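Local coordinates for protein alginate lyase (Aplysia kurodai, PDB 5GMT) that is an alginate lyase of polysaccharide lyase family 14 that probably cleaves the glycosidic bonds of polymannuronate by beta-elimination, at residues 138-143 with 243-249; 52-58 with 263-267; 190-196 with 211-217. One frame throughout, in Å; residues are numbered along the deposited sequence.

Interaction 1: residues 138-143 with 243-249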
loop_
_atom_site.group_PDB
_atom_site.type_symbol
_atom_site.label_atom_id
_atom_site.label_comp_id
_atom_site.label_asym_id
_atom_site.label_seq_id
_atom_site.Cartn_x
_atom_site.Cartn_y
_atom_site.Cartn_z
ATOM N N SER A 138 5.360 -6.411 -4.541
ATOM C CA SER A 138 4.339 -5.496 -4.044
ATOM C C SER A 138 4.802 -4.866 -2.750
ATOM O O SER A 138 5.461 -5.516 -1.934
ATOM C CB SER A 138 2.993 -6.209 -3.861
ATOM O OG SER A 138 3.031 -7.172 -2.825
ATOM N N LEU A 139 4.453 -3.593 -2.576
ATOM C CA LEU A 139 4.976 -2.807 -1.476
ATOM C C LEU A 139 3.865 -2.051 -0.765
ATOM O O LEU A 139 3.956 -0.840 -0.557
ATOM C CB LEU A 139 6.048 -1.834 -1.981
ATOM C CG LEU A 139 7.243 -2.498 -2.688
ATOM C CD1 LEU A 139 8.096 -1.477 -3.464
ATOM C CD2 LEU A 139 8.104 -3.309 -1.703
ATOM N N ARG A 140 2.808 -2.768 -0.410
ATOM C CA ARG A 140 1.780 -2.220 0.479
ATOM C C ARG A 140 2.351 -1.817 1.842
ATOM O O ARG A 140 3.454 -2.213 2.219
ATOM C CB ARG A 140 0.663 -3.239 0.684
ATOM C CG ARG A 140 -0.114 -3.551 -0.576
ATOM C CD ARG A 140 -1.082 -4.676 -0.314
ATOM N NE ARG A 140 -0.401 -5.965 -0.166
ATOM C CZ ARG A 140 -1.014 -7.125 0.032
ATOM N NH1 ARG A 140 -2.344 -7.188 0.098
ATOM N NH2 ARG A 140 -0.285 -8.231 0.161
ATOM N N LEU A 141 1.595 -0.994 2.561
ATOM C CA LEU A 141 1.884 -0.725 3.965
ATOM C C LEU A 141 0.970 -1.611 4.794
ATOM O O LEU A 141 -0.015 -2.155 4.282
ATOM C CB LEU A 141 1.682 0.758 4.302
ATOM C CG LEU A 141 2.821 1.753 4.037
ATOM C CD1 LEU A 141 3.208 1.754 2.574
ATOM C CD2 LEU A 141 2.399 3.164 4.470
ATOM N N MET A 142 1.302 -1.792 6.064
ATOM C CA MET A 142 0.376 -2.437 6.982
ATOM C C MET A 142 0.324 -1.645 8.264
ATOM O O MET A 142 1.287 -0.959 8.599
ATOM C CB MET A 142 0.783 -3.885 7.283
ATOM C CG MET A 142 0.223 -4.913 6.308
ATOM S SD MET A 142 0.353 -6.613 6.923
ATOM C CE MET A 142 -0.735 -6.565 8.343
ATOM N N TRP A 143 -0.806 -1.705 8.963
ATOM C CA TRP A 143 -0.794 -1.334 10.372
ATOM C C TRP A 143 -0.703 -2.622 11.164
ATOM O O TRP A 143 -0.893 -3.723 10.630
ATOM C CB TRP A 143 -2.025 -0.505 10.783
ATOM C CG TRP A 143 -3.330 -1.259 10.867
ATOM C CD1 TRP A 143 -3.799 -1.999 11.926
ATOM C CD2 TRP A 143 -4.346 -1.316 9.861
ATOM N NE1 TRP A 143 -5.033 -2.527 11.624
ATOM C CE2 TRP A 143 -5.396 -2.115 10.366
ATOM C CE3 TRP A 143 -4.469 -0.770 8.576
ATOM C CZ2 TRP A 143 -6.550 -2.387 9.630
ATOM C CZ3 TRP A 143 -5.623 -1.035 7.850
ATOM C CH2 TRP A 143 -6.645 -1.841 8.378
ATOM N N PHE A 243 -1.150 -0.339 -5.689
ATOM C CA PHE A 243 -1.902 -1.502 -5.220
ATOM C C PHE A 243 -2.787 -1.005 -4.088
ATOM O O PHE A 243 -2.333 -0.900 -2.960
ATOM C CB PHE A 243 -0.917 -2.620 -4.810
ATOM C CG PHE A 243 -1.555 -3.911 -4.336
ATOM C CD1 PHE A 243 -2.904 -4.164 -4.503
ATOM C CD2 PHE A 243 -0.742 -4.943 -3.868
ATOM C CE1 PHE A 243 -3.456 -5.379 -4.080
ATOM C CE2 PHE A 243 -1.282 -6.168 -3.473
ATOM C CZ PHE A 243 -2.625 -6.385 -3.576
ATOM N N PHE A 244 -4.023 -0.627 -4.414
ATOM C CA PHE A 244 -4.960 -0.225 -3.366
ATOM C C PHE A 244 -5.436 -1.483 -2.676
ATOM O O PHE A 244 -5.998 -2.375 -3.306
ATOM C CB PHE A 244 -6.149 0.578 -3.904
ATOM C CG PHE A 244 -7.028 1.145 -2.809
ATOM C CD1 PHE A 244 -6.796 2.420 -2.308
ATOM C CD2 PHE A 244 -8.060 0.392 -2.264
ATOM C CE1 PHE A 244 -7.592 2.946 -1.289
ATOM C CE2 PHE A 244 -8.863 0.919 -1.240
ATOM C CZ PHE A 244 -8.619 2.191 -0.760
ATOM N N SER A 245 -5.207 -1.556 -1.371
ATOM C CA SER A 245 -5.476 -2.780 -0.634
ATOM C C SER A 245 -5.722 -2.407 0.817
ATOM O O SER A 245 -4.860 -1.818 1.436
ATOM C CB SER A 245 -4.286 -3.732 -0.759
ATOM O OG SER A 245 -4.524 -4.967 -0.125
ATOM N N THR A 246 -6.895 -2.723 1.354
ATOM C CA THR A 246 -7.133 -2.453 2.768
ATOM C C THR A 246 -8.235 -3.372 3.314
ATOM O O THR A 246 -9.323 -3.520 2.734
ATOM C CB THR A 246 -7.472 -0.940 3.008
ATOM O OG1 THR A 246 -7.412 -0.637 4.411
ATOM C CG2 THR A 246 -8.848 -0.563 2.443
ATOM N N PHE A 247 -7.893 -4.018 4.422
ATOM C CA PHE A 247 -8.725 -4.994 5.102
ATOM C C PHE A 247 -7.950 -5.386 6.350
ATOM O O PHE A 247 -6.737 -5.171 6.410
ATOM C CB PHE A 247 -9.007 -6.216 4.221
ATOM C CG PHE A 247 -7.769 -6.882 3.686
ATOM C CD1 PHE A 247 -7.281 -6.557 2.424
ATOM C CD2 PHE A 247 -7.098 -7.832 4.438
ATOM C CE1 PHE A 247 -6.139 -7.174 1.925
ATOM C CE2 PHE A 247 -5.970 -8.454 3.950
ATOM C CZ PHE A 247 -5.489 -8.128 2.686
ATOM N N PHE A 248 -8.642 -5.934 7.343
ATOM C CA PHE A 248 -7.971 -6.450 8.534
ATOM C C PHE A 248 -7.398 -7.837 8.240
ATOM O O PHE A 248 -8.029 -8.648 7.553
ATOM C CB PHE A 248 -8.943 -6.513 9.723
ATOM C CG PHE A 248 -9.167 -5.188 10.393
ATOM C CD1 PHE A 248 -9.914 -4.194 9.767
ATOM C CD2 PHE A 248 -8.637 -4.936 11.652
ATOM C CE1 PHE A 248 -10.119 -2.965 10.384
ATOM C CE2 PHE A 248 -8.839 -3.717 12.273
ATOM C CZ PHE A 248 -9.579 -2.726 11.635
ATOM N N GLY A 249 -6.196 -8.105 8.748
ATOM C CA GLY A 249 -5.612 -9.428 8.612
ATOM C C GLY A 249 -4.418 -9.479 7.677
ATOM O O GLY A 249 -4.069 -8.465 7.063
#

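Interaction 2: residues 52-58 with 263-267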
loop_
_atom_site.group_PDB
_atom_site.type_symbol
_atom_site.label_atom_id
_atom_site.label_comp_id
_atom_site.label_asym_id
_atom_site.label_seq_id
_atom_site.Cartn_x
_atom_site.Cartn_y
_atom_site.Cartn_z
ATOM N N LYS A 52 -17.236 13.796 5.611
ATOM C CA LYS A 52 -17.295 13.971 7.059
ATOM C C LYS A 52 -16.024 14.595 7.637
ATOM O O LYS A 52 -16.097 15.421 8.551
ATOM C CB LYS A 52 -17.573 12.635 7.759
ATOM C CG LYS A 52 -17.403 12.721 9.275
ATOM C CD LYS A 52 -17.737 11.417 9.968
ATOM C CE LYS A 52 -19.234 11.232 10.118
ATOM N NZ LYS A 52 -19.547 10.132 11.075
ATOM N N HIS A 53 -14.867 14.236 7.084
ATOM C CA HIS A 53 -13.591 14.674 7.654
ATOM C C HIS A 53 -12.807 15.614 6.761
ATOM O O HIS A 53 -11.682 16.000 7.084
ATOM C CB HIS A 53 -12.729 13.445 7.983
ATOM C CG HIS A 53 -13.363 12.525 8.976
ATOM N ND1 HIS A 53 -13.587 12.889 10.285
ATOM C CD2 HIS A 53 -13.834 11.261 8.850
ATOM C CE1 HIS A 53 -14.163 11.889 10.928
ATOM N NE2 HIS A 53 -14.326 10.891 10.080
ATOM N N SER A 54 -13.395 16.008 5.640
ATOM C CA SER A 54 -12.653 16.818 4.690
ATOM C C SER A 54 -13.561 17.481 3.666
ATOM O O SER A 54 -14.600 16.930 3.280
ATOM C CB SER A 54 -11.613 15.953 3.976
ATOM O OG SER A 54 -12.263 14.923 3.256
ATOM N N SER A 55 -13.162 18.667 3.225
ATOM C CA SER A 55 -13.882 19.366 2.172
ATOM C C SER A 55 -13.887 18.548 0.892
ATOM O O SER A 55 -14.912 18.436 0.215
ATOM C CB SER A 55 -13.264 20.739 1.928
ATOM O OG SER A 55 -13.285 21.496 3.123
ATOM N N SER A 56 -12.736 17.976 0.560
ATOM C CA SER A 56 -12.643 17.074 -0.578
ATOM C C SER A 56 -13.402 15.798 -0.246
ATOM O O SER A 56 -13.208 15.230 0.825
ATOM C CB SER A 56 -11.181 16.760 -0.916
ATOM O OG SER A 56 -10.508 17.899 -1.426
ATOM N N ARG A 57 -14.288 15.368 -1.139
ATOM C CA ARG A 57 -15.023 14.129 -0.912
ATOM C C ARG A 57 -14.069 12.950 -1.020
ATOM O O ARG A 57 -13.439 12.746 -2.050
ATOM C CB ARG A 57 -16.175 13.965 -1.910
ATOM C CG ARG A 57 -16.967 12.673 -1.706
ATOM C CD ARG A 57 -18.326 12.711 -2.408
ATOM N NE ARG A 57 -19.237 13.627 -1.726
ATOM C CZ ARG A 57 -20.059 13.261 -0.746
ATOM N NH1 ARG A 57 -20.098 11.995 -0.348
ATOM N NH2 ARG A 57 -20.850 14.155 -0.174
ATOM N N ALA A 58 -13.995 12.170 0.047
ATOM C CA ALA A 58 -13.014 11.104 0.164
ATOM C C ALA A 58 -13.572 9.739 -0.179
ATOM O O ALA A 58 -14.751 9.470 -0.001
ATOM C CB ALA A 58 -12.455 11.078 1.580
ATOM N N SER A 263 -12.118 3.919 7.059
ATOM C CA SER A 263 -10.994 4.698 6.604
ATOM C C SER A 263 -11.450 5.610 5.475
ATOM O O SER A 263 -12.410 5.308 4.766
ATOM C CB SER A 263 -9.832 3.801 6.153
ATOM O OG SER A 263 -10.220 2.906 5.124
ATOM N N TYR A 264 -10.755 6.729 5.329
ATOM C CA TYR A 264 -11.053 7.723 4.306
ATOM C C TYR A 264 -9.779 8.065 3.561
ATOM O O TYR A 264 -8.761 8.317 4.189
ATOM C CB TYR A 264 -11.615 9.007 4.928
ATOM C CG TYR A 264 -12.856 8.824 5.762
ATOM C CD1 TYR A 264 -12.807 8.170 6.990
ATOM C CD2 TYR A 264 -14.077 9.342 5.337
ATOM C CE1 TYR A 264 -13.958 8.010 7.768
ATOM C CE2 TYR A 264 -15.232 9.193 6.111
ATOM C CZ TYR A 264 -15.158 8.530 7.317
ATOM O OH TYR A 264 -16.284 8.384 8.084
ATOM N N PHE A 265 -9.832 8.110 2.236
ATOM C CA PHE A 265 -8.639 8.410 1.458
ATOM C C PHE A 265 -8.905 9.594 0.548
ATOM O O PHE A 265 -9.953 9.666 -0.092
ATOM C CB PHE A 265 -8.199 7.209 0.609
ATOM C CG PHE A 265 -7.848 5.985 1.405
ATOM C CD1 PHE A 265 -8.837 5.104 1.816
ATOM C CD2 PHE A 265 -6.519 5.688 1.698
ATOM C CE1 PHE A 265 -8.519 3.961 2.533
ATOM C CE2 PHE A 265 -6.195 4.551 2.421
ATOM C CZ PHE A 265 -7.195 3.683 2.834
ATOM N N LYS A 266 -7.952 10.511 0.493
ATOM C CA LYS A 266 -8.030 11.632 -0.441
ATOM C C LYS A 266 -6.626 12.028 -0.909
ATOM O O LYS A 266 -5.635 11.492 -0.414
ATOM C CB LYS A 266 -8.741 12.820 0.217
ATOM C CG LYS A 266 -7.944 13.450 1.358
ATOM C CD LYS A 266 -8.724 14.597 2.030
ATOM C CE LYS A 266 -7.946 15.201 3.189
ATOM N NZ LYS A 266 -6.648 15.843 2.750
ATOM N N ASN A 267 -6.541 12.946 -1.872
ATOM C CA ASN A 267 -5.256 13.553 -2.231
ATOM C C ASN A 267 -4.189 12.518 -2.643
ATOM O O ASN A 267 -3.057 12.558 -2.163
ATOM C CB ASN A 267 -4.755 14.397 -1.051
ATOM C CG ASN A 267 -3.667 15.375 -1.445
ATOM O OD1 ASN A 267 -3.471 15.658 -2.629
ATOM N ND2 ASN A 267 -2.945 15.901 -0.447
HETATM O O HOH W 1 -18.537 7.910 9.800
#

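Interaction 3: residues 190-196 with 211-217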
loop_
_atom_site.group_PDB
_atom_site.type_symbol
_atom_site.label_atom_id
_atom_site.label_comp_id
_atom_site.label_asym_id
_atom_site.label_seq_id
_atom_site.Cartn_x
_atom_site.Cartn_y
_atom_site.Cartn_z
ATOM N N LYS A 190 -7.494 10.592 13.308
ATOM C CA LYS A 190 -6.649 11.628 12.733
ATOM C C LYS A 190 -6.399 11.387 11.252
ATOM O O LYS A 190 -6.391 10.243 10.806
ATOM C CB LYS A 190 -5.306 11.682 13.455
ATOM C CG LYS A 190 -5.325 12.403 14.792
ATOM C CD LYS A 190 -3.892 12.585 15.284
ATOM C CE LYS A 190 -3.821 13.530 16.476
ATOM N NZ LYS A 190 -4.239 14.907 16.100
ATOM N N TRP A 191 -6.167 12.467 10.515
ATOM C CA TRP A 191 -5.644 12.380 9.162
ATOM C C TRP A 191 -4.156 12.089 9.231
ATOM O O TRP A 191 -3.467 12.565 10.142
ATOM C CB TRP A 191 -5.869 13.680 8.390
ATOM C CG TRP A 191 -7.241 13.841 7.825
ATOM C CD1 TRP A 191 -8.221 14.688 8.265
ATOM C CD2 TRP A 191 -7.787 13.145 6.698
ATOM N NE1 TRP A 191 -9.343 14.560 7.481
ATOM C CE2 TRP A 191 -9.103 13.618 6.511
ATOM C CE3 TRP A 191 -7.287 12.164 5.831
ATOM C CZ2 TRP A 191 -9.934 13.142 5.496
ATOM C CZ3 TRP A 191 -8.106 11.686 4.824
ATOM C CH2 TRP A 191 -9.417 12.174 4.659
ATOM N N HIS A 192 -3.665 11.326 8.260
ATOM C CA HIS A 192 -2.232 11.086 8.101
ATOM C C HIS A 192 -1.846 11.363 6.667
ATOM O O HIS A 192 -2.547 10.930 5.750
ATOM C CB HIS A 192 -1.856 9.647 8.453
ATOM C CG HIS A 192 -2.274 9.235 9.823
ATOM N ND1 HIS A 192 -3.597 9.071 10.179
ATOM C CD2 HIS A 192 -1.548 8.967 10.934
ATOM C CE1 HIS A 192 -3.666 8.714 11.447
ATOM N NE2 HIS A 192 -2.436 8.643 11.930
ATOM N N SER A 193 -0.753 12.085 6.456
ATOM C CA SER A 193 -0.218 12.187 5.105
ATOM C C SER A 193 0.839 11.111 4.973
ATOM O O SER A 193 1.698 10.955 5.848
ATOM C CB SER A 193 0.358 13.573 4.819
ATOM O OG SER A 193 -0.688 14.504 4.626
ATOM N N ILE A 194 0.754 10.353 3.884
ATOM C CA ILE A 194 1.636 9.208 3.694
ATOM C C ILE A 194 2.417 9.392 2.402
ATOM O O ILE A 194 1.835 9.746 1.375
ATOM C CB ILE A 194 0.833 7.893 3.648
ATOM C CG1 ILE A 194 0.174 7.642 5.013
ATOM C CG2 ILE A 194 1.729 6.729 3.243
ATOM C CD1 ILE A 194 -0.443 6.253 5.145
ATOM N N SER A 195 3.730 9.199 2.454
ATOM C CA SER A 195 4.488 9.128 1.211
ATOM C C SER A 195 5.297 7.848 1.175
ATOM O O SER A 195 5.846 7.427 2.190
ATOM C CB SER A 195 5.401 10.357 1.033
ATOM O OG SER A 195 6.413 10.412 2.015
ATOM N N GLU A 196 5.339 7.217 0.003
ATOM C CA GLU A 196 6.149 6.027 -0.184
ATOM C C GLU A 196 6.952 6.227 -1.448
ATOM O O GLU A 196 6.384 6.277 -2.535
ATOM C CB GLU A 196 5.295 4.759 -0.290
ATOM C CG GLU A 196 6.152 3.478 -0.395
ATOM C CD GLU A 196 5.350 2.231 -0.743
ATOM O OE1 GLU A 196 4.430 2.327 -1.585
ATOM O OE2 GLU A 196 5.644 1.149 -0.178
ATOM N N LYS A 211 11.441 4.468 0.958
ATOM C CA LYS A 211 11.374 5.436 2.049
ATOM C C LYS A 211 9.917 5.782 2.288
ATOM O O LYS A 211 9.220 6.241 1.380
ATOM C CB LYS A 211 12.185 6.696 1.717
ATOM C CG LYS A 211 12.137 7.764 2.818
ATOM C CD LYS A 211 12.838 9.055 2.409
ATOM C CE LYS A 211 12.773 10.066 3.547
ATOM N NZ LYS A 211 13.411 11.367 3.210
ATOM N N ILE A 212 9.452 5.535 3.505
ATOM C CA ILE A 212 8.086 5.841 3.871
ATOM C C ILE A 212 8.079 6.946 4.914
ATOM O O ILE A 212 8.800 6.862 5.907
ATOM C CB ILE A 212 7.372 4.595 4.425
ATOM C CG1 ILE A 212 7.207 3.540 3.316
ATOM C CG2 ILE A 212 6.032 4.979 5.056
ATOM C CD1 ILE A 212 6.664 2.225 3.837
ATOM N N CYS A 213 7.283 7.984 4.682
ATOM C CA CYS A 213 7.108 9.025 5.685
ATOM C C CYS A 213 5.635 9.089 6.025
ATOM O O CYS A 213 4.787 9.025 5.140
ATOM C CB CYS A 213 7.606 10.379 5.182
ATOM S SG CYS A 213 9.381 10.448 4.904
ATOM N N VAL A 214 5.330 9.206 7.311
ATOM C CA VAL A 214 3.945 9.326 7.747
ATOM C C VAL A 214 3.847 10.512 8.688
ATOM O O VAL A 214 4.698 10.681 9.560
ATOM C CB VAL A 214 3.455 8.037 8.461
ATOM C CG1 VAL A 214 2.063 8.223 9.051
ATOM C CG2 VAL A 214 3.495 6.830 7.512
ATOM N N GLN A 215 2.832 11.345 8.503
ATOM C CA GLN A 215 2.617 12.459 9.418
ATOM C C GLN A 215 1.154 12.552 9.798
ATOM O O GLN A 215 0.298 12.837 8.961
ATOM C CB GLN A 215 3.082 13.781 8.804
ATOM C CG GLN A 215 2.942 14.948 9.762
ATOM C CD GLN A 215 3.693 16.174 9.307
ATOM O OE1 GLN A 215 3.826 16.428 8.113
ATOM N NE2 GLN A 215 4.208 16.940 10.267
ATOM N N ALA A 216 0.879 12.277 11.063
ATOM C CA ALA A 216 -0.444 12.490 11.621
ATOM C C ALA A 216 -0.629 13.986 11.846
ATOM O O ALA A 216 0.329 14.685 12.180
ATOM C CB ALA A 216 -0.607 11.726 12.898
ATOM N N GLU A 217 -1.840 14.494 11.636
ATOM C CA GLU A 217 -2.013 15.934 11.723
ATOM C C GLU A 217 -1.695 16.383 13.144
ATOM O O GLU A 217 -2.071 15.726 14.115
ATOM C CB GLU A 217 -3.422 16.354 11.291
ATOM C CG GLU A 217 -4.535 15.671 12.020
ATOM C CD GLU A 217 -5.897 16.080 11.490
ATOM O OE1 GLU A 217 -6.778 15.197 11.401
ATOM O OE2 GLU A 217 -6.086 17.280 11.168
HETATM O O HOH W 2 8.564 9.031 1.287
#

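Interaction 1: residues 138-143 with 243-249
R140 reaches over the ring of F243 and ends in a hydrogen bond to S245. Its CD lies over the face of F243, 3.8 Å from the ring centroid, a CH-pi contact. The guanidinium runs nearly parallel to the ring, with NE 3.4 Å from F243 CE2. A bend in the arginine chain (chi3 -72°) turns NH1 to S245 OG, 3.1 Å away. The bond is fairly straight at 163°, and OG lies in the guanidinium plane. A second tight spot is T-shaped. The edge of W143 points into the face of F248, with planes at 76° and W143 CZ2 3.6 Å from F248 CZ. W143 NE1 is held by F106 O. Elsewhere the contact is looser. M142 CE comes within 4.0 Å of G249 O, itself bonded to K111 NZ, and F247, partly exposed to solvent, brings its CZ only to 4.2 Å from R140 NH1. The two strands are not paired directly. Strand 110-118 runs between them in one sheet of the jelly roll and pairs with both, and its K111 touches R140, M142 and F247. Strand 149-154 flanks 138-143 on the other side, while L139 and L141 pack on strand 191-199 of the second sheet.

Interaction 2: residues 52-58 with 263-267
H53 and Y264 both carry CG opposite the carbonyl carbon, beside the backbone N (chi1 -60° and -57°), and this sets the edge of the histidine on the face of the tyrosine. The pair is a T-shaped stack. It fastens the connection of the 47-50/58-63 hairpin to strand 261-272 of the jelly roll. The ring planes stand at 89° with centroids 4.6 Å apart, and H53 CD2 is 3.4 Å from Y264 CZ. Both polar ends go to one carboxylate: H53 NE2 and Y264 OH each hydrogen-bond to E102 OE1, which fixes how the rings are turned. K52 CG lies over one face of the histidine. At the solvent side a water accepts from K52 NZ at 2.8 Å and donates to Y264 OH at 2.9 Å. With an alanine in place of the tyrosine, the H53 edge would probably lose the face it rests on, and E102 and the water would each be short of a partner. Further along, A58 brings its CB within 3.3 Å of F265 O and 4.0 Å of Y264 CB, a close fit at the start of strand 58-63. K266 runs out beside the turn, extended as far as CE and bent at its end, with CD 3.7 Å from S54 CB. Its NZ forms a salt bridge with D98, and its chain end makes a cation-pi contact with W191. The turn is also braced from within: S54 OG donates to S56 O at 2.6 Å, in the plane of that carbonyl.

Interaction 3: residues 190-196 with 211-217
The indole of W191 meets E217 at its edge, with OE1 3.5 Å from CD1. Y100 pairs with the indole edge to face. These groups stand at one end of an antiparallel beta hairpin, strands 191-199 and 208-216. The other flat group, H192, has V214 CG1 near its plane at the edge, and A216 CB comes obliquely to 3.5 Å from its CD2. Its nitrogens are engaged elsewhere, ND1 with V99 O and NE2 with M187 N. E217 reaches back to W191. Its chi1 of 55° puts CG between backbone N and carbonyl carbon, and the extended chain carries OE1 to W191 N at 2.9 Å. That bond is nearly straight (172°) but enters on the anti side, 32° out of the carboxylate plane. K190 NZ adds a bond to E217 O at 3.1 Å. Beyond this end, S193-Q215 and S195-C213 are hydrogen-bonded pairs with their side chains on one face. The side chains of the non-hydrogen-bonded pairs H192-A216, I194-V214 and E196-I212 are on the other. There E196 and I212 run side by side, CG to CG1 3.9 Å, and both pack on L141. C213 is disulfide-bonded to C223, tying in strand 222-229. Its CB is 3.4 Å from S195 OG, and a water lies 2.7 Å from that OG and donates to K211 O at 2.9 Å.

From the N terminus, segment 52-58 opens interaction 2, then 138-143 opens interaction 1 and 190-196 opens interaction 3. The closures come in reverse order. Segment 211-217 closes the short hairpin of interaction 3, 243-249 closes interaction 1, and 263-267 closes interaction 2. The three loops are therefore nested and none cross. Interaction 1 belongs to one sheet of the jelly roll, while interactions 2 and 3 reach the other. F244 packs on F265 and links interaction 1 to interaction 2. L141 packs on I194 and I212, so interactions 1 and 3 meet between the sheets. W191 joins interactions 3 and 2 through a probable NE1 hydrogen bond to H53 O.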